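Local coordinates for protein V-type ATP synthase alpha chain (Nanoarchaeum equitans Kin4-M, PDB 5BN3) that is the A subunit of an archaeal V-type ATP synthase, a P-loop NTPase-fold protein holding adenosine-5'-diphosphate between its nucleotide-binding and C-terminal domains, at residues V231-I236 against V316-S321; A237-S242 against N497-P502. One frame throughout, in Å; residues are numbered along the deposited sequence.

Contact 1 of 2, residues V231-I236 against V316-S321; sequences VLNQQI and VVNADS. With ADP (adenosine-5'-diphosphate), chain C.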
ATOM      1  N   VAL A 231       9.439 -28.256  12.479  1.00 30.06           N
ATOM      2  CA  VAL A 231      10.090 -29.540  12.249  1.00 30.56           C
ATOM      3  C   VAL A 231      11.599 -29.360  12.108  1.00 26.79           C
ATOM      4  O   VAL A 231      12.379 -30.132  12.669  1.00 33.16           O
ATOM      5  CB  VAL A 231       9.515 -30.251  11.004  1.00 39.37           C
ATOM      6  CG1 VAL A 231      10.363 -31.454  10.635  1.00 37.64           C
ATOM      7  CG2 VAL A 231       8.082 -30.679  11.261  1.00 35.16           C
ATOM      8  N   LEU A 232      12.009 -28.328  11.377  1.00 29.78           N
ATOM      9  CA  LEU A 232      13.431 -28.064  11.176  1.00 28.41           C
ATOM     10  C   LEU A 232      14.136 -27.783  12.494  1.00 33.41           C
ATOM     11  O   LEU A 232      15.213 -28.312  12.748  1.00 32.41           O
ATOM     12  CB  LEU A 232      13.644 -26.896  10.208  1.00 27.68           C
ATOM     13  CG  LEU A 232      15.115 -26.630   9.874  1.00 32.26           C
ATOM     14  CD1 LEU A 232      15.726 -27.857   9.230  1.00 51.21           C
ATOM     15  CD2 LEU A 232      15.279 -25.424   8.966  1.00 39.12           C
ATOM     16  N   ASN A 233      13.525 -26.956  13.336  1.00 32.08           N
ATOM     17  CA  ASN A 233      14.100 -26.655  14.644  1.00 33.95           C
ATOM     18  C   ASN A 233      14.128 -27.874  15.564  1.00 30.34           C
ATOM     19  O   ASN A 233      15.082 -28.062  16.322  1.00 38.80           O
ATOM     20  CB  ASN A 233      13.360 -25.491  15.309  1.00 33.60           C
ATOM     21  CG  ASN A 233      13.960 -24.141  14.957  1.00 52.61           C
ATOM     22  OD1 ASN A 233      14.881 -23.665  15.625  1.00 47.89           O
ATOM     23  ND2 ASN A 233      13.441 -23.516  13.906  1.00 49.77           N
ATOM     24  N   GLN A 234      13.084 -28.698  15.493  1.00 30.89           N
ATOM     25  CA  GLN A 234      13.024 -29.929  16.278  1.00 35.06           C
ATOM     26  C   GLN A 234      14.076 -30.935  15.819  1.00 36.38           C
ATOM     27  O   GLN A 234      14.648 -31.654  16.636  1.00 35.32           O
ATOM     28  CB  GLN A 234      11.624 -30.553  16.210  1.00 35.26           C
ATOM     29  CG  GLN A 234      10.572 -29.824  17.042  1.00 44.68           C
ATOM     30  CD  GLN A 234       9.188 -30.436  16.912  1.00 52.77           C
ATOM     31  OE1 GLN A 234       8.940 -31.266  16.034  1.00 52.31           O
ATOM     32  NE2 GLN A 234       8.278 -30.027  17.788  1.00 40.95           N
ATOM     33  N   GLN A 235      14.317 -30.987  14.512  1.00 35.14           N
ATOM     34  CA  GLN A 235      15.371 -31.836  13.958  1.00 35.76           C
ATOM     35  C   GLN A 235      16.738 -31.410  14.468  1.00 33.14           C
ATOM     36  O   GLN A 235      17.574 -32.247  14.803  1.00 35.48           O
ATOM     37  CB  GLN A 235      15.357 -31.787  12.428  1.00 34.45           C
ATOM     38  CG  GLN A 235      14.241 -32.594  11.795  1.00 42.23           C
ATOM     39  CD  GLN A 235      14.281 -34.054  12.193  1.00 47.77           C
ATOM     40  OE1 GLN A 235      13.498 -34.502  13.031  1.00 43.82           O
ATOM     41  NE2 GLN A 235      15.192 -34.808  11.589  1.00 38.49           N
ATOM     42  N   ILE A 236      16.966 -30.102  14.509  1.00 32.71           N
ATOM     43  CA  ILE A 236      18.198 -29.570  15.073  1.00 30.44           C
ATOM     44  C   ILE A 236      18.277 -29.923  16.558  1.00 39.81           C
ATOM     45  O   ILE A 236      19.300 -30.403  17.027  1.00 36.09           O
ATOM     46  CB  ILE A 236      18.294 -28.041  14.880  1.00 32.00           C
ATOM     47  CG1 ILE A 236      18.346 -27.700  13.387  1.00 39.43           C
ATOM     48  CG2 ILE A 236      19.515 -27.488  15.589  1.00 31.67           C
ATOM     49  CD1 ILE A 236      18.311 -26.213  13.094  1.00 39.13           C
ATOM     50  N   VAL A 316      22.880 -24.993  22.358  1.00 32.26           N
ATOM     51  CA  VAL A 316      22.068 -24.427  21.288  1.00 32.55           C
ATOM     52  C   VAL A 316      20.690 -24.042  21.814  1.00 32.21           C
ATOM     53  O   VAL A 316      20.056 -24.808  22.541  1.00 34.72           O
ATOM     54  CB  VAL A 316      21.951 -25.370  20.062  1.00 38.09           C
ATOM     55  CG1 VAL A 316      21.445 -26.734  20.477  1.00 38.40           C
ATOM     56  CG2 VAL A 316      21.043 -24.765  19.000  1.00 37.86           C
ATOM     57  N   VAL A 317      20.247 -22.837  21.471  1.00 31.38           N
ATOM     58  CA  VAL A 317      18.895 -22.401  21.787  1.00 33.68           C
ATOM     59  C   VAL A 317      18.077 -22.305  20.508  1.00 37.65           C
ATOM     60  O   VAL A 317      18.474 -21.618  19.565  1.00 32.60           O
ATOM     61  CB  VAL A 317      18.886 -21.028  22.488  1.00 37.27           C
ATOM     62  CG1 VAL A 317      17.481 -20.464  22.527  1.00 38.52           C
ATOM     63  CG2 VAL A 317      19.428 -21.147  23.895  1.00 35.48           C
ATOM     64  N   ASN A 318      16.953 -23.015  20.472  1.00 32.66           N
ATOM     65  CA  ASN A 318      15.996 -22.887  19.377  1.00 34.82           C
ATOM     66  C   ASN A 318      14.795 -22.075  19.850  1.00 40.78           C
ATOM     67  O   ASN A 318      14.154 -22.430  20.841  1.00 39.31           O
ATOM     68  CB  ASN A 318      15.528 -24.263  18.887  1.00 41.71           C
ATOM     69  CG  ASN A 318      16.676 -25.157  18.448  1.00 46.06           C
ATOM     70  OD1 ASN A 318      17.207 -25.938  19.238  1.00 51.04           O
ATOM     71  ND2 ASN A 318      17.055 -25.052  17.179  1.00 41.71           N
ATOM     72  N   ALA A 319      14.489 -20.986  19.152  1.00 31.50           N
ATOM     73  CA  ALA A 319      13.356 -20.139  19.525  1.00 30.64           C
ATOM     74  C   ALA A 319      12.277 -20.141  18.444  1.00 40.45           C
ATOM     75  O   ALA A 319      12.494 -19.638  17.341  1.00 36.21           O
ATOM     76  CB  ALA A 319      13.822 -18.722  19.810  1.00 33.96           C
ATOM     77  N   ASP A 320      11.113 -20.691  18.781  1.00 35.77           N
ATOM     78  CA  ASP A 320      10.015 -20.880  17.838  1.00 33.97           C
ATOM     79  C   ASP A 320       8.717 -20.396  18.486  1.00 34.18           C
ATOM     80  O   ASP A 320       8.151 -21.099  19.318  1.00 34.43           O
ATOM     81  CB  ASP A 320       9.912 -22.376  17.497  1.00 33.09           C
ATOM     82  CG  ASP A 320       8.798 -22.692  16.514  1.00 42.16           C
ATOM     83  OD1 ASP A 320       8.374 -21.791  15.760  1.00 35.47           O
ATOM     84  OD2 ASP A 320       8.350 -23.861  16.482  1.00 41.60           O
ATOM     85  N   SER A 321       8.236 -19.207  18.125  1.00 33.16           N
ATOM     86  CA  SER A 321       8.824 -18.357  17.094  1.00 31.54           C
ATOM     87  C   SER A 321       9.036 -16.934  17.615  1.00 34.06           C
ATOM     88  O   SER A 321       8.262 -16.449  18.443  1.00 31.34           O
ATOM     89  CB  SER A 321       7.904 -18.332  15.870  1.00 33.53           C
ATOM     90  OG  SER A 321       8.054 -17.130  15.139  1.00 39.95           O
TER
HETATM   91  PB  ADP C 601       5.655 -24.429  10.242  1.00 30.00           P
HETATM   92  O1B ADP C 601       6.583 -23.666   9.335  1.00 28.44           O
HETATM   93  O2B ADP C 601       6.173 -24.638  11.638  1.00 25.84           O
HETATM   94  O3B ADP C 601       4.225 -23.961  10.167  1.00 29.94           O
HETATM   95  PA  ADP C 601       5.861 -27.300  10.332  1.00 31.29           P
HETATM   96  O1A ADP C 601       7.249 -27.374  10.895  1.00 33.38           O
HETATM   97  O2A ADP C 601       4.676 -27.546  11.231  1.00 31.11           O
HETATM   98  O3A ADP C 601       5.662 -25.895   9.562  1.00 29.81           O
HETATM   99  O5' ADP C 601       5.780 -28.330   9.098  1.00 32.13           O
HETATM  100  C5' ADP C 601       4.635 -28.331   8.246  1.00 33.85           C
HETATM  101  C4' ADP C 601       4.439 -29.714   7.635  1.00 37.18           C
HETATM  102  O4' ADP C 601       5.570 -30.067   6.828  1.00 36.24           O
HETATM  103  C3' ADP C 601       4.305 -30.751   8.736  1.00 41.57           C
HETATM  104  O3' ADP C 601       3.104 -31.502   8.534  1.00 46.11           O
HETATM  105  C2' ADP C 601       5.524 -31.635   8.591  1.00 46.56           C
HETATM  106  O2' ADP C 601       5.187 -33.015   8.733  1.00 68.69           O
HETATM  107  C1' ADP C 601       6.063 -31.354   7.199  1.00 33.82           C
HETATM  108  N9  ADP C 601       7.545 -31.353   7.228  1.00 38.00           N
HETATM  109  C8  ADP C 601       8.334 -30.291   7.475  1.00 35.07           C
HETATM  110  N7  ADP C 601       9.645 -30.637   7.428  1.00 32.95           N
HETATM  111  C5  ADP C 601       9.708 -31.951   7.140  1.00 39.51           C
HETATM  112  C6  ADP C 601      10.784 -32.949   6.942  1.00 33.84           C
HETATM  113  N6  ADP C 601      12.094 -32.602   7.042  1.00 35.37           N
HETATM  114  N1  ADP C 601      10.408 -34.216   6.653  1.00 36.50           N
HETATM  115  C2  ADP C 601       9.112 -34.572   6.549  1.00 44.31           C
HETATM  116  N3  ADP C 601       8.087 -33.719   6.717  1.00 40.99           N
HETATM  117  C4  ADP C 601       8.319 -32.417   7.008  1.00 40.18           C
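Asn-318 and Asn-233 bury the most surface here, and one amide-to-amide hydrogen bond carries the contact: Asn-318 ND2 donates a hydrogen bond to Asn-233 OD1 over 3.0 Å, bent to 151° at the hydrogen. The two side chains run past each other in opposite directions with their amide planes almost perpendicular (88°), and the donor lies somewhat tilted from the carbonyl plane of Asn-233. Because CG of Asn-318 stands beside its backbone N, the amide reaches across to the helix; Asn-318 CB also lies 3.4 Å from Asn-233 OD1. Asparagine suits both buried positions, since an uncharged amide can both give and accept: Asn-233 accepts through OD1 from the strand while its ND2 bonds Lys-229 O one turn back, and these two bonds together fix the rotation of its amide. Ile-236, one turn further along, adds the apolar share. Its CG2 methyl, anti to the backbone N, lies 3.8 Å from Asn-318 ND2, beside the nitrogen end of the amide, an apolar neighbour that offers no rival acceptor.

On another flank of the same helix, Val-231 serves adenosine-5'-diphosphate. Its backbone N donates to O1A at 2.8 Å, nearly straight, while its CG1 methyl packs 3.4 Å from N7 of the adenine. Thr-230, in the Walker A P-loop that precedes it, is hydrogen-bonded through OG1 to Asp-320 OD2 at the strand end.

The axes of 231-236 and 316-320 run nearly antiparallel (163°) and approach to 9.2 Å, as is usual where a helix packs on the parallel strands of an alpha/beta sheet. Strand 314-320 lies between 244-250 and 370-379, whose Tyr-247 and Ile-376 touch Asn-318, while Leu-207 of helix 205-210 packs on Ile-236.

Contact 2 of 2, residues A237-S242 against N497-P502; sequences AKWADS and NDSYSP
Ser-499 meets Trp-239 through a hydrogen bond at the rim of the indole: Trp-239 NE1 donates to Ser-499 OG over 3.0 Å with an angle of 158°, and the oxygen sits in the ring plane, only 7° out of it. The serine hydroxyl stands anti to its own backbone N, which carries it out to the indole. A small residue with a single hydroxyl suits this place, because it satisfies the indole N-H while letting the backbone come close; Ser-499 O lies 3.4 Å from Trp-239 CD1. Gln-235, a turn earlier on the same helix, also turns its side chain to this hydroxyl.

Tyr-500 follows and sets its CB methylene over one face of the indole. This CB makes a CH-pi contact 3.6 Å from the centroid of the five-membered ring, almost exactly along the normal, and Lys-238 CB packs against the opposite face, offset toward the rim. The phenol ring is turned obliquely, its plane at 42° to the indole. Tyr-500 CD1 comes 3.5 Å from Trp-239 CB, so the tyrosine spans both the root of the tryptophan side chain and its ring. Tryptophan suits position 239, the last residue of the helix, where it offers a flat surface and one polar N-H together. Further along, Pro-502 places its N over the centre of the tyrosine ring, 3.9 Å above the plane, and takes the N-cap position of the next helix.

The contact joins the C-terminal end of helix 229-239, in the nucleotide-binding domain, to the loop between helices 472-489 and 503-523 of the C-terminal domain. Pro-270 touches Tyr-500 from a nearby loop, while Ala-237 faces strands 244-250 and 314-320.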
ATOM      1  N   ALA A 237      17.187 -29.706  17.289  1.00 32.11           N
ATOM      2  CA  ALA A 237      17.144 -30.044  18.710  1.00 35.52           C
ATOM      3  C   ALA A 237      17.423 -31.531  18.956  1.00 38.39           C
ATOM      4  O   ALA A 237      17.995 -31.898  19.983  1.00 35.39           O
ATOM      5  CB  ALA A 237      15.807 -29.646  19.301  1.00 33.25           C
ATOM      6  N   LYS A 238      17.023 -32.378  18.009  1.00 32.27           N
ATOM      7  CA  LYS A 238      17.247 -33.822  18.106  1.00 37.30           C
ATOM      8  C   LYS A 238      18.700 -34.223  17.906  1.00 43.39           C
ATOM      9  O   LYS A 238      19.296 -34.873  18.763  1.00 40.31           O
ATOM     10  CB  LYS A 238      16.417 -34.565  17.052  1.00 38.60           C
ATOM     11  CG  LYS A 238      14.975 -34.856  17.418  1.00 48.77           C
ATOM     12  CD  LYS A 238      14.353 -35.759  16.356  1.00 41.45           C
ATOM     13  CE  LYS A 238      12.843 -35.619  16.302  1.00 52.83           C
ATOM     14  NZ  LYS A 238      12.274 -36.360  15.142  1.00 53.19           N
ATOM     15  N   TRP A 239      19.261 -33.848  16.760  1.00 39.13           N
ATOM     16  CA  TRP A 239      20.531 -34.425  16.315  1.00 38.50           C
ATOM     17  C   TRP A 239      21.750 -33.506  16.375  1.00 46.31           C
ATOM     18  O   TRP A 239      22.846 -33.922  16.001  1.00 41.73           O
ATOM     19  CB  TRP A 239      20.394 -34.961  14.885  1.00 37.88           C
ATOM     20  CG  TRP A 239      19.207 -35.856  14.652  1.00 35.72           C
ATOM     21  CD1 TRP A 239      18.270 -35.734  13.663  1.00 39.98           C
ATOM     22  CD2 TRP A 239      18.835 -37.014  15.413  1.00 35.31           C
ATOM     23  NE1 TRP A 239      17.341 -36.740  13.764  1.00 40.37           N
ATOM     24  CE2 TRP A 239      17.664 -37.539  14.829  1.00 39.13           C
ATOM     25  CE3 TRP A 239      19.377 -37.657  16.530  1.00 44.91           C
ATOM     26  CZ2 TRP A 239      17.026 -38.678  15.328  1.00 39.68           C
ATOM     27  CZ3 TRP A 239      18.744 -38.782  17.022  1.00 43.57           C
ATOM     28  CH2 TRP A 239      17.583 -39.282  16.423  1.00 41.37           C
ATOM     29  N   ALA A 240      21.575 -32.267  16.824  1.00 37.65           N
ATOM     30  CA  ALA A 240      22.697 -31.327  16.844  1.00 41.48           C
ATOM     31  C   ALA A 240      23.852 -31.814  17.711  1.00 44.44           C
ATOM     32  O   ALA A 240      23.648 -32.382  18.787  1.00 42.01           O
ATOM     33  CB  ALA A 240      22.254 -29.952  17.302  1.00 37.54           C
ATOM     34  N   ASP A 241      25.067 -31.589  17.223  1.00 38.58           N
ATOM     35  CA  ASP A 241      26.269 -31.885  17.983  1.00 38.38           C
ATOM     36  C   ASP A 241      26.393 -30.813  19.063  1.00 50.19           C
ATOM     37  O   ASP A 241      26.915 -29.723  18.819  1.00 61.74           O
ATOM     38  CB  ASP A 241      27.479 -31.875  17.050  1.00 44.28           C
ATOM     39  CG  ASP A 241      28.715 -32.486  17.680  1.00 73.29           C
ATOM     40  OD1 ASP A 241      28.598 -33.108  18.757  1.00 73.76           O
ATOM     41  OD2 ASP A 241      29.806 -32.349  17.088  1.00 93.10           O
ATOM     42  N   SER A 242      25.888 -31.122  20.254  1.00 44.28           N
ATOM     43  CA  SER A 242      25.793 -30.138  21.330  1.00 39.20           C
ATOM     44  C   SER A 242      25.704 -30.819  22.692  1.00 38.18           C
ATOM     45  O   SER A 242      25.173 -31.926  22.804  1.00 44.33           O
ATOM     46  CB  SER A 242      24.563 -29.248  21.112  1.00 43.70           C
ATOM     47  OG  SER A 242      24.506 -28.199  22.062  1.00 46.54           O
ATOM     48  N   ASN A 497      15.696 -43.971   8.968  1.00 41.18           N
ATOM     49  CA  ASN A 497      17.048 -43.961   8.418  1.00 45.91           C
ATOM     50  C   ASN A 497      17.524 -42.583   7.948  1.00 48.49           C
ATOM     51  O   ASN A 497      18.714 -42.285   8.009  1.00 43.55           O
ATOM     52  CB  ASN A 497      17.165 -44.970   7.270  1.00 52.41           C
ATOM     53  CG  ASN A 497      17.107 -46.409   7.747  1.00 61.49           C
ATOM     54  OD1 ASN A 497      17.570 -46.733   8.842  1.00 49.74           O
ATOM     55  ND2 ASN A 497      16.541 -47.283   6.924  1.00 49.64           N
ATOM     56  N   ASP A 498      16.600 -41.749   7.480  1.00 44.92           N
ATOM     57  CA  ASP A 498      16.981 -40.466   6.885  1.00 43.87           C
ATOM     58  C   ASP A 498      16.932 -39.288   7.860  1.00 40.71           C
ATOM     59  O   ASP A 498      17.545 -38.250   7.606  1.00 42.14           O
ATOM     60  CB  ASP A 498      16.116 -40.174   5.655  1.00 40.04           C
ATOM     61  CG  ASP A 498      16.733 -39.133   4.740  1.00 43.58           C
ATOM     62  OD1 ASP A 498      17.968 -38.947   4.781  1.00 43.10           O
ATOM     63  OD2 ASP A 498      15.984 -38.505   3.964  1.00 46.15           O
ATOM     64  N   SER A 499      16.217 -39.452   8.970  1.00 40.51           N
ATOM     65  CA  SER A 499      16.051 -38.378   9.954  1.00 45.08           C
ATOM     66  C   SER A 499      17.379 -37.763  10.395  1.00 42.98           C
ATOM     67  O   SER A 499      17.536 -36.540  10.393  1.00 38.66           O
ATOM     68  CB  SER A 499      15.278 -38.889  11.171  1.00 38.64           C
ATOM     69  OG  SER A 499      15.118 -37.862  12.133  1.00 45.38           O
ATOM     70  N   TYR A 500      18.332 -38.617  10.753  1.00 39.18           N
ATOM     71  CA  TYR A 500      19.672 -38.170  11.109  1.00 38.47           C
ATOM     72  C   TYR A 500      20.661 -38.480   9.990  1.00 55.14           C
ATOM     73  O   TYR A 500      20.667 -39.583   9.440  1.00 40.84           O
ATOM     74  CB  TYR A 500      20.126 -38.835  12.411  1.00 42.26           C
ATOM     75  CG  TYR A 500      21.570 -38.569  12.780  1.00 47.11           C
ATOM     76  CD1 TYR A 500      22.055 -37.274  12.883  1.00 40.92           C
ATOM     77  CD2 TYR A 500      22.441 -39.616  13.045  1.00 45.19           C
ATOM     78  CE1 TYR A 500      23.370 -37.026  13.228  1.00 39.56           C
ATOM     79  CE2 TYR A 500      23.761 -39.379  13.392  1.00 46.20           C
ATOM     80  CZ  TYR A 500      24.217 -38.082  13.482  1.00 46.33           C
ATOM     81  OH  TYR A 500      25.523 -37.833  13.825  1.00 46.69           O
ATOM     82  N   SER A 501      21.491 -37.500   9.652  1.00 44.08           N
ATOM     83  CA  SER A 501      22.508 -37.684   8.623  1.00 41.86           C
ATOM     84  C   SER A 501      23.888 -37.337   9.166  1.00 38.57           C
ATOM     85  O   SER A 501      24.269 -36.165   9.210  1.00 44.93           O
ATOM     86  CB  SER A 501      22.195 -36.831   7.390  1.00 48.93           C
ATOM     87  OG  SER A 501      23.071 -37.145   6.320  1.00 43.64           O
ATOM     88  N   PRO A 502      24.647 -38.360   9.586  1.00 43.53           N
ATOM     89  CA  PRO A 502      26.012 -38.123  10.067  1.00 45.46           C
ATOM     90  C   PRO A 502      26.904 -37.690   8.909  1.00 39.95           C
ATOM     91  O   PRO A 502      26.544 -37.926   7.753  1.00 45.82           O
ATOM     92  CB  PRO A 502      26.441 -39.498  10.589  1.00 49.26           C
ATOM     93  CG  PRO A 502      25.626 -40.470   9.798  1.00 45.01           C
ATOM     94  CD  PRO A 502      24.300 -39.793   9.569  1.00 46.40           C
TER

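How the contacts relate
Both contacts draw on helix 229-239 but use different sides and ends of it. Contact 1 is core: all its touching residues are buried, and it seats the helix on the sheet of the nucleotide-binding domain through an amide pair and an aliphatic neighbour. Contact 2, its centre about 12 Å from that of contact 1, is only partly buried and joins domains, relying on a CH-pi contact, an oblique aromatic pair and an indole-to-hydroxyl bond. They meet directly where Gln-235 NE2 probably hydrogen-bonds Ser-499 OG at 3.1 Å, and Ala-237 CB packs against Asn-318 OD1. The helix thus connects the nucleotide pocket and sheet with the C-terminal domain.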